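Long-range contacts in hypothetical protein (Deinococcus radiodurans, PDB 1U5K), which probably takes part in DNA repair and in recombination by the RecF pathway, and binds a zinc ion: residues F91-A96 / R233-S238; P129-L134 / A200-P205; V135-L140 / A213-L218; R152-G157 / Q170-K175. One frame throughout, in Å; residues are numbered along the deposited sequence.

Contact 1: residues F91-A96 / R233-S238; sequences FAHLMA and RQLVPS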
loop_
_atom_site.group_PDB
_atom_site.type_symbol
_atom_site.label_atom_id
_atom_site.label_comp_id
_atom_site.label_asym_id
_atom_site.label_seq_id
_atom_site.Cartn_x
_atom_site.Cartn_y
_atom_site.Cartn_z
ATOM N N PHE A 91 -8.827 -12.968 -1.048
ATOM C CA PHE A 91 -9.929 -12.333 -1.752
ATOM C C PHE A 91 -10.857 -11.556 -0.815
ATOM O O PHE A 91 -11.304 -10.480 -1.206
ATOM C CB PHE A 91 -10.645 -13.318 -2.685
ATOM C CG PHE A 91 -9.855 -13.638 -3.926
ATOM C CD1 PHE A 91 -9.334 -14.905 -4.140
ATOM C CD2 PHE A 91 -9.576 -12.645 -4.864
ATOM C CE1 PHE A 91 -8.526 -15.170 -5.252
ATOM C CE2 PHE A 91 -8.814 -12.923 -5.990
ATOM C CZ PHE A 91 -8.263 -14.188 -6.190
ATOM N N ALA A 92 -11.119 -12.050 0.397
ATOM C CA ALA A 92 -11.840 -11.299 1.418
ATOM C C ALA A 92 -11.112 -9.982 1.682
ATOM O O ALA A 92 -11.727 -8.926 1.782
ATOM C CB ALA A 92 -11.997 -12.096 2.739
ATOM N N HIS A 93 -9.793 -10.057 1.803
ATOM C CA HIS A 93 -8.949 -8.908 2.104
ATOM C C HIS A 93 -8.974 -7.875 0.974
ATOM O O HIS A 93 -9.086 -6.682 1.229
ATOM C CB HIS A 93 -7.560 -9.451 2.347
ATOM C CG HIS A 93 -6.589 -8.509 2.983
ATOM N ND1 HIS A 93 -6.966 -7.474 3.809
ATOM C CD2 HIS A 93 -5.235 -8.503 2.965
ATOM C CE1 HIS A 93 -5.887 -6.857 4.255
ATOM N NE2 HIS A 93 -4.827 -7.441 3.731
ATOM N N LEU A 94 -8.916 -8.340 -0.267
ATOM C CA LEU A 94 -9.116 -7.484 -1.422
ATOM C C LEU A 94 -10.470 -6.769 -1.375
ATOM O O LEU A 94 -10.517 -5.558 -1.563
ATOM C CB LEU A 94 -8.922 -8.264 -2.716
ATOM C CG LEU A 94 -9.250 -7.593 -4.046
ATOM C CD1 LEU A 94 -8.468 -6.308 -4.211
ATOM C CD2 LEU A 94 -8.922 -8.563 -5.159
ATOM N N MET A 95 -11.563 -7.486 -1.140
ATOM C CA MET A 95 -12.882 -6.845 -1.129
ATOM C C MET A 95 -12.902 -5.768 -0.052
ATOM O O MET A 95 -13.460 -4.705 -0.296
ATOM C CB MET A 95 -14.011 -7.832 -0.858
ATOM C CG MET A 95 -14.119 -8.855 -1.978
ATOM S SD MET A 95 -14.532 -8.183 -3.579
ATOM C CE MET A 95 -12.995 -7.770 -4.227
ATOM N N ALA A 96 -12.316 -6.058 1.107
ATOM C CA ALA A 96 -12.326 -5.128 2.226
ATOM C C ALA A 96 -11.634 -3.805 1.882
ATOM O O ALA A 96 -12.219 -2.732 2.051
ATOM C CB ALA A 96 -11.744 -5.756 3.461
ATOM N N ARG A 233 -4.708 -2.177 -4.520
ATOM C CA ARG A 233 -4.078 -2.817 -5.667
ATOM C C ARG A 233 -2.923 -3.767 -5.347
ATOM O O ARG A 233 -2.644 -4.649 -6.144
ATOM C CB ARG A 233 -3.602 -1.775 -6.664
ATOM C CG ARG A 233 -4.752 -1.064 -7.328
ATOM C CD ARG A 233 -4.571 0.410 -7.359
ATOM N NE ARG A 233 -3.547 0.823 -8.279
ATOM C CZ ARG A 233 -2.613 1.742 -8.045
ATOM N NH1 ARG A 233 -2.445 2.364 -6.885
ATOM N NH2 ARG A 233 -1.779 2.027 -9.034
ATOM N N GLN A 234 -2.361 -3.669 -4.149
ATOM C CA GLN A 234 -1.453 -4.673 -3.607
ATOM C C GLN A 234 -2.063 -6.081 -3.549
ATOM O O GLN A 234 -1.366 -7.102 -3.578
ATOM C CB GLN A 234 -1.052 -4.232 -2.204
ATOM C CG GLN A 234 -0.206 -2.983 -2.144
ATOM C CD GLN A 234 1.038 -3.144 -3.005
ATOM O OE1 GLN A 234 1.886 -4.004 -2.741
ATOM N NE2 GLN A 234 1.108 -2.379 -4.076
ATOM N N LEU A 235 -3.387 -6.148 -3.461
ATOM C CA LEU A 235 -4.066 -7.422 -3.335
ATOM C C LEU A 235 -4.678 -8.004 -4.608
ATOM O O LEU A 235 -5.252 -9.093 -4.571
ATOM C CB LEU A 235 -5.130 -7.314 -2.244
ATOM C CG LEU A 235 -4.598 -6.822 -0.907
ATOM C CD1 LEU A 235 -5.741 -6.604 0.062
ATOM C CD2 LEU A 235 -3.500 -7.703 -0.318
ATOM N N VAL A 236 -4.562 -7.305 -5.735
ATOM C CA VAL A 236 -5.096 -7.837 -6.988
ATOM C C VAL A 236 -4.226 -9.021 -7.413
ATOM O O VAL A 236 -3.018 -8.941 -7.227
ATOM C CB VAL A 236 -5.124 -6.719 -8.043
ATOM C CG1 VAL A 236 -5.505 -7.251 -9.413
ATOM C CG2 VAL A 236 -6.117 -5.653 -7.629
ATOM N N PRO A 237 -4.775 -10.142 -7.882
ATOM C CA PRO A 237 -3.937 -11.303 -8.220
ATOM C C PRO A 237 -2.755 -10.905 -9.103
ATOM O O PRO A 237 -2.957 -10.197 -10.088
ATOM C CB PRO A 237 -4.873 -12.214 -9.021
ATOM C CG PRO A 237 -6.238 -11.877 -8.531
ATOM C CD PRO A 237 -6.199 -10.423 -8.123
ATOM N N SER A 238 -1.559 -11.325 -8.706
ATOM C CA SER A 238 -0.299 -10.885 -9.299
ATOM C C SER A 238 0.804 -11.949 -9.294
ATOM O O SER A 238 1.984 -11.620 -9.448
ATOM C CB SER A 238 0.191 -9.661 -8.522
ATOM O OG SER A 238 -0.856 -8.704 -8.431
#

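Contact 2: residues P129-L134 / A200-P205; sequences PEWVAL and ASFEQP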
loop_
_atom_site.group_PDB
_atom_site.type_symbol
_atom_site.label_atom_id
_atom_site.label_comp_id
_atom_site.label_asym_id
_atom_site.label_seq_id
_atom_site.Cartn_x
_atom_site.Cartn_y
_atom_site.Cartn_z
ATOM N N PRO A 129 -13.320 -18.184 -5.865
ATOM C CA PRO A 129 -13.374 -16.903 -5.156
ATOM C C PRO A 129 -12.811 -15.736 -5.961
ATOM O O PRO A 129 -13.367 -14.658 -5.776
ATOM C CB PRO A 129 -12.647 -17.170 -3.841
ATOM C CG PRO A 129 -11.787 -18.291 -4.142
ATOM C CD PRO A 129 -12.518 -19.181 -5.127
ATOM N N GLU A 130 -11.851 -15.939 -6.860
ATOM C CA GLU A 130 -11.400 -14.849 -7.718
ATOM C C GLU A 130 -12.586 -14.299 -8.505
ATOM O O GLU A 130 -12.740 -13.079 -8.633
ATOM C CB GLU A 130 -10.281 -15.249 -8.685
ATOM C CG GLU A 130 -9.812 -14.043 -9.487
ATOM C CD GLU A 130 -8.869 -14.357 -10.623
ATOM O OE1 GLU A 130 -8.853 -15.536 -11.010
ATOM O OE2 GLU A 130 -8.130 -13.474 -11.123
ATOM N N TRP A 131 -13.425 -15.198 -9.020
ATOM C CA TRP A 131 -14.546 -14.797 -9.854
ATOM C C TRP A 131 -15.590 -14.051 -9.016
ATOM O O TRP A 131 -16.196 -13.077 -9.478
ATOM C CB TRP A 131 -15.185 -15.956 -10.632
ATOM C CG TRP A 131 -16.218 -15.473 -11.593
ATOM C CD1 TRP A 131 -17.540 -15.774 -11.580
ATOM C CD2 TRP A 131 -16.026 -14.576 -12.691
ATOM N NE1 TRP A 131 -18.187 -15.106 -12.589
ATOM C CE2 TRP A 131 -17.279 -14.374 -13.300
ATOM C CE3 TRP A 131 -14.912 -13.918 -13.231
ATOM C CZ2 TRP A 131 -17.460 -13.538 -14.404
ATOM C CZ3 TRP A 131 -15.095 -13.066 -14.287
ATOM C CH2 TRP A 131 -16.353 -12.912 -14.891
ATOM N N VAL A 132 -15.818 -14.511 -7.793
ATOM C CA VAL A 132 -16.704 -13.778 -6.887
ATOM C C VAL A 132 -16.190 -12.341 -6.743
ATOM O O VAL A 132 -16.950 -11.379 -6.856
ATOM C CB VAL A 132 -16.830 -14.468 -5.521
ATOM C CG1 VAL A 132 -17.728 -13.708 -4.565
ATOM C CG2 VAL A 132 -17.402 -15.885 -5.667
ATOM N N ALA A 133 -14.893 -12.190 -6.508
ATOM C CA ALA A 133 -14.333 -10.863 -6.264
ATOM C C ALA A 133 -14.397 -9.967 -7.494
ATOM O O ALA A 133 -14.729 -8.792 -7.351
ATOM C CB ALA A 133 -12.906 -10.964 -5.728
ATOM N N LEU A 134 -14.116 -10.497 -8.684
ATOM C CA LEU A 134 -14.294 -9.759 -9.925
ATOM C C LEU A 134 -15.716 -9.240 -10.064
ATOM O O LEU A 134 -15.961 -8.052 -10.285
ATOM C CB LEU A 134 -13.891 -10.543 -11.174
ATOM C CG LEU A 134 -12.434 -10.368 -11.559
ATOM C CD1 LEU A 134 -12.088 -11.367 -12.632
ATOM C CD2 LEU A 134 -12.037 -8.932 -11.943
ATOM N N ALA A 200 -26.601 -14.178 -11.829
ATOM C CA ALA A 200 -26.387 -14.336 -13.263
ATOM C C ALA A 200 -24.915 -14.333 -13.665
ATOM O O ALA A 200 -24.478 -15.198 -14.422
ATOM C CB ALA A 200 -27.146 -13.255 -14.024
ATOM N N SER A 201 -24.128 -13.393 -13.153
ATOM C CA SER A 201 -22.702 -13.345 -13.460
ATOM C C SER A 201 -21.884 -14.530 -12.956
ATOM O O SER A 201 -20.963 -14.974 -13.638
ATOM C CB SER A 201 -22.096 -12.041 -12.936
ATOM O OG SER A 201 -22.520 -10.955 -13.733
ATOM N N PHE A 202 -22.214 -15.040 -11.775
ATOM C CA PHE A 202 -21.540 -16.205 -11.209
ATOM C C PHE A 202 -21.678 -17.426 -12.115
ATOM O O PHE A 202 -20.846 -18.332 -12.077
ATOM C CB PHE A 202 -22.096 -16.598 -9.836
ATOM C CG PHE A 202 -21.755 -15.674 -8.701
ATOM C CD1 PHE A 202 -22.396 -15.846 -7.487
ATOM C CD2 PHE A 202 -20.836 -14.642 -8.819
ATOM C CE1 PHE A 202 -22.136 -15.018 -6.409
ATOM C CE2 PHE A 202 -20.566 -13.817 -7.749
ATOM C CZ PHE A 202 -21.191 -14.002 -6.529
ATOM N N GLU A 203 -22.740 -17.457 -12.910
ATOM C CA GLU A 203 -23.001 -18.578 -13.803
ATOM C C GLU A 203 -22.205 -18.452 -15.099
ATOM O O GLU A 203 -21.997 -19.436 -15.804
ATOM C CB GLU A 203 -24.514 -18.736 -14.010
ATOM C CG GLU A 203 -24.998 -18.206 -15.353
ATOM C CD GLU A 203 -26.361 -17.531 -15.341
ATOM O OE1 GLU A 203 -27.261 -17.948 -14.566
ATOM O OE2 GLU A 203 -26.509 -16.581 -16.148
ATOM N N GLN A 204 -21.698 -17.260 -15.410
ATOM C CA GLN A 204 -20.907 -17.067 -16.619
ATOM C C GLN A 204 -19.470 -16.640 -16.378
ATOM O O GLN A 204 -19.083 -15.564 -16.842
ATOM C CB GLN A 204 -21.560 -15.993 -17.495
ATOM C CG GLN A 204 -23.064 -16.118 -17.665
ATOM C CD GLN A 204 -23.546 -15.833 -19.081
ATOM O OE1 GLN A 204 -22.745 -15.608 -19.994
ATOM N NE2 GLN A 204 -24.864 -15.857 -19.268
ATOM N N PRO A 205 -18.653 -17.453 -15.716
ATOM C CA PRO A 205 -17.277 -17.029 -15.449
ATOM C C PRO A 205 -16.469 -16.776 -16.722
ATOM O O PRO A 205 -16.637 -17.461 -17.729
ATOM C CB PRO A 205 -16.681 -18.193 -14.647
ATOM C CG PRO A 205 -17.548 -19.382 -14.967
ATOM C CD PRO A 205 -18.913 -18.814 -15.207
#

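Contact 3: residues V135-L140 / A213-L218; sequences VMSYKL and ALWRAL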
loop_
_atom_site.group_PDB
_atom_site.type_symbol
_atom_site.label_atom_id
_atom_site.label_comp_id
_atom_site.label_asym_id
_atom_site.label_seq_id
_atom_site.Cartn_x
_atom_site.Cartn_y
_atom_site.Cartn_z
ATOM N N VAL A 135 -16.667 -10.144 -9.890
ATOM C CA VAL A 135 -18.070 -9.830 -10.083
ATOM C C VAL A 135 -18.551 -8.780 -9.093
ATOM O O VAL A 135 -19.209 -7.823 -9.481
ATOM C CB VAL A 135 -18.936 -11.099 -10.017
ATOM C CG1 VAL A 135 -20.399 -10.750 -9.920
ATOM C CG2 VAL A 135 -18.654 -11.934 -11.237
ATOM N N MET A 136 -18.170 -8.948 -7.833
ATOM C CA MET A 136 -18.650 -8.129 -6.738
ATOM C C MET A 136 -17.989 -6.755 -6.783
ATOM O O MET A 136 -18.639 -5.735 -6.573
ATOM C CB MET A 136 -18.375 -8.833 -5.407
ATOM C CG MET A 136 -19.179 -10.130 -5.267
ATOM S SD MET A 136 -20.938 -9.854 -5.291
ATOM C CE MET A 136 -21.188 -9.395 -3.729
ATOM N N SER A 137 -16.705 -6.724 -7.108
ATOM C CA SER A 137 -16.021 -5.450 -7.239
ATOM C C SER A 137 -16.617 -4.577 -8.363
ATOM O O SER A 137 -16.917 -3.388 -8.158
ATOM C CB SER A 137 -14.501 -5.705 -7.193
ATOM O OG SER A 137 -14.080 -6.117 -8.475
ATOM N N TYR A 138 -16.934 -5.165 -9.516
ATOM C CA TYR A 138 -17.588 -4.426 -10.595
ATOM C C TYR A 138 -19.010 -4.006 -10.226
ATOM O O TYR A 138 -19.429 -2.867 -10.470
ATOM C CB TYR A 138 -17.561 -5.209 -11.914
ATOM C CG TYR A 138 -16.341 -5.022 -12.767
ATOM C CD1 TYR A 138 -15.179 -5.725 -12.498
ATOM C CD2 TYR A 138 -16.329 -4.122 -13.844
ATOM C CE1 TYR A 138 -14.056 -5.533 -13.274
ATOM C CE2 TYR A 138 -15.218 -3.960 -14.654
ATOM C CZ TYR A 138 -14.071 -4.668 -14.355
ATOM O OH TYR A 138 -12.924 -4.560 -15.110
ATOM N N LYS A 139 -19.731 -4.899 -9.560
ATOM C CA LYS A 139 -21.058 -4.568 -9.081
ATOM C C LYS A 139 -21.078 -3.389 -8.126
ATOM O O LYS A 139 -21.965 -2.548 -8.208
ATOM C CB LYS A 139 -21.760 -5.765 -8.439
ATOM C CG LYS A 139 -23.253 -5.568 -8.293
ATOM C CD LYS A 139 -24.062 -5.921 -9.534
ATOM C CE LYS A 139 -25.541 -5.634 -9.301
ATOM N NZ LYS A 139 -26.313 -5.476 -10.550
ATOM N N LEU A 140 -20.099 -3.317 -7.231
ATOM C CA LEU A 140 -20.032 -2.206 -6.296
ATOM C C LEU A 140 -19.808 -0.872 -7.009
ATOM O O LEU A 140 -20.172 0.160 -6.472
ATOM C CB LEU A 140 -18.947 -2.415 -5.239
ATOM C CG LEU A 140 -19.209 -3.471 -4.173
ATOM C CD1 LEU A 140 -17.947 -4.065 -3.532
ATOM C CD2 LEU A 140 -20.176 -2.953 -3.127
ATOM N N ALA A 213 -6.963 -8.846 -17.788
ATOM C CA ALA A 213 -7.568 -7.713 -18.485
ATOM C C ALA A 213 -8.670 -7.025 -17.674
ATOM O O ALA A 213 -8.725 -5.791 -17.603
ATOM C CB ALA A 213 -8.117 -8.157 -19.816
ATOM N N LEU A 214 -9.524 -7.839 -17.059
ATOM C CA LEU A 214 -10.581 -7.363 -16.173
ATOM C C LEU A 214 -10.073 -6.662 -14.912
ATOM O O LEU A 214 -10.599 -5.607 -14.552
ATOM C CB LEU A 214 -11.533 -8.491 -15.803
ATOM C CG LEU A 214 -12.275 -9.126 -16.981
ATOM C CD1 LEU A 214 -13.167 -10.255 -16.492
ATOM C CD2 LEU A 214 -13.126 -8.051 -17.641
ATOM N N TRP A 215 -9.047 -7.221 -14.275
ATOM C CA TRP A 215 -8.450 -6.603 -13.104
ATOM C C TRP A 215 -7.809 -5.286 -13.498
ATOM O O TRP A 215 -7.921 -4.305 -12.767
ATOM C CB TRP A 215 -7.405 -7.481 -12.416
ATOM C CG TRP A 215 -8.011 -8.573 -11.615
ATOM C CD1 TRP A 215 -7.866 -9.914 -11.852
ATOM C CD2 TRP A 215 -8.885 -8.449 -10.485
ATOM N NE1 TRP A 215 -8.585 -10.625 -10.929
ATOM C CE2 TRP A 215 -9.213 -9.757 -10.072
ATOM C CE3 TRP A 215 -9.440 -7.375 -9.784
ATOM C CZ2 TRP A 215 -10.066 -10.012 -9.006
ATOM C CZ3 TRP A 215 -10.289 -7.634 -8.711
ATOM C CH2 TRP A 215 -10.617 -8.946 -8.349
ATOM N N ARG A 216 -7.157 -5.251 -14.653
ATOM C CA ARG A 216 -6.433 -4.063 -15.082
ATOM C C ARG A 216 -7.376 -2.906 -15.355
ATOM O O ARG A 216 -7.120 -1.775 -14.944
ATOM C CB ARG A 216 -5.521 -4.344 -16.274
ATOM C CG ARG A 216 -4.201 -4.997 -15.875
ATOM C CD ARG A 216 -3.089 -4.885 -16.912
ATOM N NE ARG A 216 -3.561 -5.427 -18.184
ATOM C CZ ARG A 216 -3.491 -6.707 -18.528
ATOM N NH1 ARG A 216 -2.928 -7.599 -17.721
ATOM N NH2 ARG A 216 -3.977 -7.088 -19.700
ATOM N N ALA A 217 -8.488 -3.196 -16.014
ATOM C CA ALA A 217 -9.451 -2.175 -16.374
ATOM C C ALA A 217 -10.062 -1.582 -15.109
ATOM O O ALA A 217 -10.184 -0.358 -14.987
ATOM C CB ALA A 217 -10.496 -2.765 -17.261
ATOM N N LEU A 218 -10.383 -2.463 -14.167
ATOM C CA LEU A 218 -10.919 -2.064 -12.873
ATOM C C LEU A 218 -9.966 -1.109 -12.148
ATOM O O LEU A 218 -10.418 -0.070 -11.672
ATOM C CB LEU A 218 -11.261 -3.284 -12.019
ATOM C CG LEU A 218 -11.790 -3.003 -10.613
ATOM C CD1 LEU A 218 -13.141 -2.398 -10.734
ATOM C CD2 LEU A 218 -11.761 -4.259 -9.741
#

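Contact 4: residues R152-G157 / Q170-K175; sequences RCARCG and QLLCSK. With ZN (zinc ion), chain C.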
loop_
_atom_site.group_PDB
_atom_site.type_symbol
_atom_site.label_atom_id
_atom_site.label_comp_id
_atom_site.label_asym_id
_atom_site.label_seq_id
_atom_site.Cartn_x
_atom_site.Cartn_y
_atom_site.Cartn_z
ATOM N N ARG A 152 -20.286 4.405 -25.149
ATOM C CA ARG A 152 -19.614 5.255 -26.127
ATOM C C ARG A 152 -18.105 5.355 -25.913
ATOM O O ARG A 152 -17.618 5.295 -24.789
ATOM C CB ARG A 152 -20.230 6.651 -26.086
ATOM C CG ARG A 152 -21.709 6.711 -26.445
ATOM C CD ARG A 152 -22.208 8.145 -26.445
ATOM N NE ARG A 152 -23.511 8.365 -27.074
ATOM C CZ ARG A 152 -23.785 8.386 -28.377
ATOM N NH1 ARG A 152 -22.876 8.159 -29.322
ATOM N NH2 ARG A 152 -25.042 8.611 -28.739
ATOM N N CYS A 153 -17.352 5.492 -27.000
ATOM C CA CYS A 153 -15.912 5.660 -26.916
ATOM C C CYS A 153 -15.617 6.848 -26.012
ATOM O O CYS A 153 -16.211 7.918 -26.151
ATOM C CB CYS A 153 -15.315 5.878 -28.310
ATOM S SG CYS A 153 -13.599 6.415 -28.344
ATOM N N ALA A 154 -14.685 6.644 -25.091
ATOM C CA ALA A 154 -14.355 7.657 -24.101
ATOM C C ALA A 154 -13.694 8.874 -24.749
ATOM O O ALA A 154 -13.647 9.938 -24.146
ATOM C CB ALA A 154 -13.430 7.067 -23.053
ATOM N N ARG A 155 -13.189 8.743 -25.974
ATOM C CA ARG A 155 -12.537 9.876 -26.623
ATOM C C ARG A 155 -13.462 10.604 -27.599
ATOM O O ARG A 155 -13.708 11.791 -27.428
ATOM C CB ARG A 155 -11.250 9.403 -27.298
ATOM C CG ARG A 155 -10.491 10.448 -28.087
ATOM C CD ARG A 155 -9.068 10.063 -28.395
ATOM N NE ARG A 155 -8.251 11.043 -29.116
ATOM C CZ ARG A 155 -8.118 11.093 -30.445
ATOM N NH1 ARG A 155 -8.829 10.296 -31.212
ATOM N NH2 ARG A 155 -7.273 11.938 -31.021
ATOM N N CYS A 156 -13.957 9.926 -28.629
ATOM C CA CYS A 156 -14.756 10.569 -29.664
ATOM C C CYS A 156 -16.266 10.388 -29.534
ATOM O O CYS A 156 -17.027 11.040 -30.245
ATOM C CB CYS A 156 -14.345 10.048 -31.032
ATOM S SG CYS A 156 -14.933 8.394 -31.432
ATOM N N GLY A 157 -16.706 9.439 -28.716
ATOM C CA GLY A 157 -18.114 9.249 -28.458
ATOM C C GLY A 157 -18.808 8.210 -29.315
ATOM O O GLY A 157 -20.002 8.025 -29.115
ATOM N N GLN A 170 -11.916 3.266 -19.367
ATOM C CA GLN A 170 -13.231 3.038 -19.948
ATOM C C GLN A 170 -13.034 2.153 -21.179
ATOM O O GLN A 170 -12.240 1.220 -21.112
ATOM C CB GLN A 170 -13.857 4.404 -20.238
ATOM C CG GLN A 170 -14.131 5.171 -18.975
ATOM C CD GLN A 170 -14.823 6.514 -19.090
ATOM O OE1 GLN A 170 -15.057 7.128 -18.066
ATOM N NE2 GLN A 170 -15.208 6.951 -20.278
ATOM N N LEU A 171 -13.637 2.496 -22.321
ATOM C CA LEU A 171 -13.428 1.805 -23.589
ATOM C C LEU A 171 -13.275 2.784 -24.763
ATOM O O LEU A 171 -13.849 3.866 -24.744
ATOM C CB LEU A 171 -14.618 0.904 -23.872
ATOM C CG LEU A 171 -14.945 -0.189 -22.838
ATOM C CD1 LEU A 171 -16.312 -0.723 -23.181
ATOM C CD2 LEU A 171 -13.913 -1.288 -22.841
ATOM N N LEU A 172 -12.497 2.406 -25.769
ATOM C CA LEU A 172 -12.224 3.204 -26.962
ATOM C C LEU A 172 -12.722 2.480 -28.201
ATOM O O LEU A 172 -12.727 1.246 -28.236
ATOM C CB LEU A 172 -10.727 3.465 -27.123
ATOM C CG LEU A 172 -10.114 4.325 -26.029
ATOM C CD1 LEU A 172 -8.601 4.348 -26.171
ATOM C CD2 LEU A 172 -10.757 5.699 -25.994
ATOM N N CYS A 173 -13.099 3.237 -29.235
ATOM C CA CYS A 173 -13.440 2.643 -30.528
ATOM C C CYS A 173 -12.181 2.253 -31.289
ATOM O O CYS A 173 -11.059 2.641 -30.944
ATOM C CB CYS A 173 -14.302 3.587 -31.382
ATOM S SG CYS A 173 -13.406 5.007 -32.050
ATOM N N SER A 174 -12.386 1.513 -32.374
ATOM C CA SER A 174 -11.298 0.999 -33.201
ATOM C C SER A 174 -10.455 2.131 -33.786
ATOM O O SER A 174 -9.256 1.965 -33.975
ATOM C CB SER A 174 -11.830 0.062 -34.295
ATOM O OG SER A 174 -12.549 0.791 -35.287
ATOM N N LYS A 175 -11.037 3.310 -33.978
ATOM C CA LYS A 175 -10.296 4.428 -34.526
ATOM C C LYS A 175 -9.454 5.163 -33.489
ATOM O O LYS A 175 -8.381 5.641 -33.824
ATOM C CB LYS A 175 -11.243 5.406 -35.230
ATOM C CG LYS A 175 -12.002 4.847 -36.423
ATOM C CD LYS A 175 -11.195 4.587 -37.684
ATOM C CE LYS A 175 -12.100 4.331 -38.911
ATOM N NZ LYS A 175 -12.318 5.571 -39.761
HETATM ZN ZN ZN C . -13.346 6.908 -30.718
HETATM O O HOH W 1 -16.181 4.237 -22.647
#

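Contact 1: residues F91-A96 / R233-S238
Leu94, on helix 86-102, and Leu235, at the end of a short 3-10 turn, bring the two backbones closest, with 5.4 Å between their CA atoms. No hydrogen bond joins 91-96 to 233-238; the contact is made by van der Waals packing and one CH-pi contact. Leu235 carries most of it. Its CD1 methyl sits over one face of the His93 imidazole, 3.7 Å from the ring centroid and 20° off the normal, a CH-pi contact. The methyl is displaced toward the rim and lies closest to CD2 of His93. With CG anti to the backbone N (chi1 -166°), the His93 ring swings to the Leu235 side of the helix. An alanine at His93 would remove this ring, and the CD1 methyl of Leu235 would probably be left without the flat surface it rests on. Leu94 and Leu235 run past each other in opposite directions, and their CB atoms are 3.9 Å apart. The CD1 methyl of Leu94 reaches CG2 of Val236 at 4.2 Å. Farther along, CG of Pro237 meets the ring edge of Phe91 at CE2, 3.8 Å away. Trp215 of helix 211-225 packs on Leu94, Val236 and Pro237, while Ala84 of the second subunit packs on Leu235. The contact is a C-terminal segment laid against the helical part of RecO, near the interface between the two subunits.

Contact 2: residues P129-L134 / A200-P205
Trp131 and Ser201 make the one hydrogen bond between the segments. NE1 of Trp131 donates to the backbone O of Ser201 at 3.0 Å, with an N-H...O angle of 163°. The acceptor lies in the indole plane, but the donor stands above the carbonyl plane. Gln204 N reaches the same oxygen from the opposite face, so two N-H groups grip this oxygen. A CH-pi contact adds to this: CA of Pro205 lies over one indole face, 3.7 Å from the centroid of the five-membered ring. The indole is thus held both at its edge and on a face. A phenylalanine in place of Trp131 has no N-H, and Ser201 O would probably lose its bond across the contact. Apolar contacts complete the set. CB of Pro205 touches CD1 of Trp131 at 4.0 Å. CZ of Phe202 meets CG1 of Val132, also at 4.0 Å, while CG2 of Val132 lies over a face of the phenyl ring. Phe189 also meets the Trp131 ring. The contact packs the first turns of helix 129-141 against 200-205 in the C-terminal helical part of RecO.

Contact 3: residues V135-L140 / A213-L218
Tyr138 offers its ring face to Leu218 and its edge to Leu214. The CD1 methyl of Leu218 lies over one face, 4.3 Å from the ring centroid and offset toward the rim. At the edge, in the ring plane, is the backbone O of Leu214. Tyr138 OH donates a short hydrogen bond of 2.6 Å to that oxygen, approaching only 15° from the carbonyl plane. The same oxygen accepts the helical bond from Leu218 N, so a single carbonyl serves both the helix and its neighbour. The Tyr138 and Leu218 side chains lie alongside and point opposite ways, with CE1 of the ring 3.8 Å from CB of Leu218. Phe189 meets the Tyr138 ring edge-to-face, which places helix 184-192 beside this pair. The other branch of Leu218, CD2, lies against OG of Ser137 at 3.2 Å. That hydroxyl stands between the backbone N and the carbonyl carbon (chi1 81°), and it hydrogen-bonds back to Leu134 O in its own helix. The Trp215 ring comes within 4.1 Å of the same OG through CZ3, while its NE1 bonds to Glu130. The axes of the short segments 135-140 and 213-218 come within 11.3 Å at their closest, with 29° between their directions. This is buried packing of two roughly parallel helices, in the core of the helical part of RecO.

Contact 4: residues R152-G157 / Q170-K175
Cys153 SG binds the zinc ion at 2.4 Å and also accepts three backbone N-H groups. One comes across the contact, from Cys173 N at 3.3 Å and with a nearly straight angle of 165°. The other two come from Arg155 N and Cys156 N, in the turn that follows Cys153. These bonds would probably ease the negative charge of a thiolate on the metal. With SG anti to the backbone N (chi1 169°), Cys153 turns its sulfur in among these donors. Cys156 SG and Cys173 SG each bind the zinc ion at 2.3 Å, and Cys176 supplies the fourth sulfur. The four cysteines make a Cys4 zinc site of two CxxC pairs. The first pair lies in the loop before strand 163-164, and the second follows strand 171-172, in keeping with a zinc beta-ribbon. Beside the metal the backbones meet directly. Ala154 N donates to Leu171 O at 2.9 Å, and CA of Cys153 makes a CA-H...O contact with the same oxygen. A water lies between the segments, near Arg152 O, and accepts from Leu171 N. The CD2 methyl of Leu172 lies 3.8 Å from Cys153 SG and also touches CB of Ala154 and CB of Arg155. Within 152-157, NH1 of Arg152 bonds to Gly157 O at 2.9 Å, with that oxygen close to the guanidinium plane.

From the N terminus, the chain first forms the strands of the OB-fold domain and then enters helix 86-102, where contact 1 begins. Contact 1 closes the longest loop, ending at 233-238 near the C terminus, and the other three nest inside it. Contacts 2 and 3 both start on helix 129-141. Contact 2 ties it to 200-205 and contact 3 ties it to helix 211-225. They cross along the chain, because 135-140 follows 129-134 while 213-218 follows 200-205. Pro237 of contact 1 packs on both Glu130 of contact 2 and Trp215 of contact 3. Contact 4 closes a short loop within contacts 2 and 3, and its zinc site touches none of the other contacts.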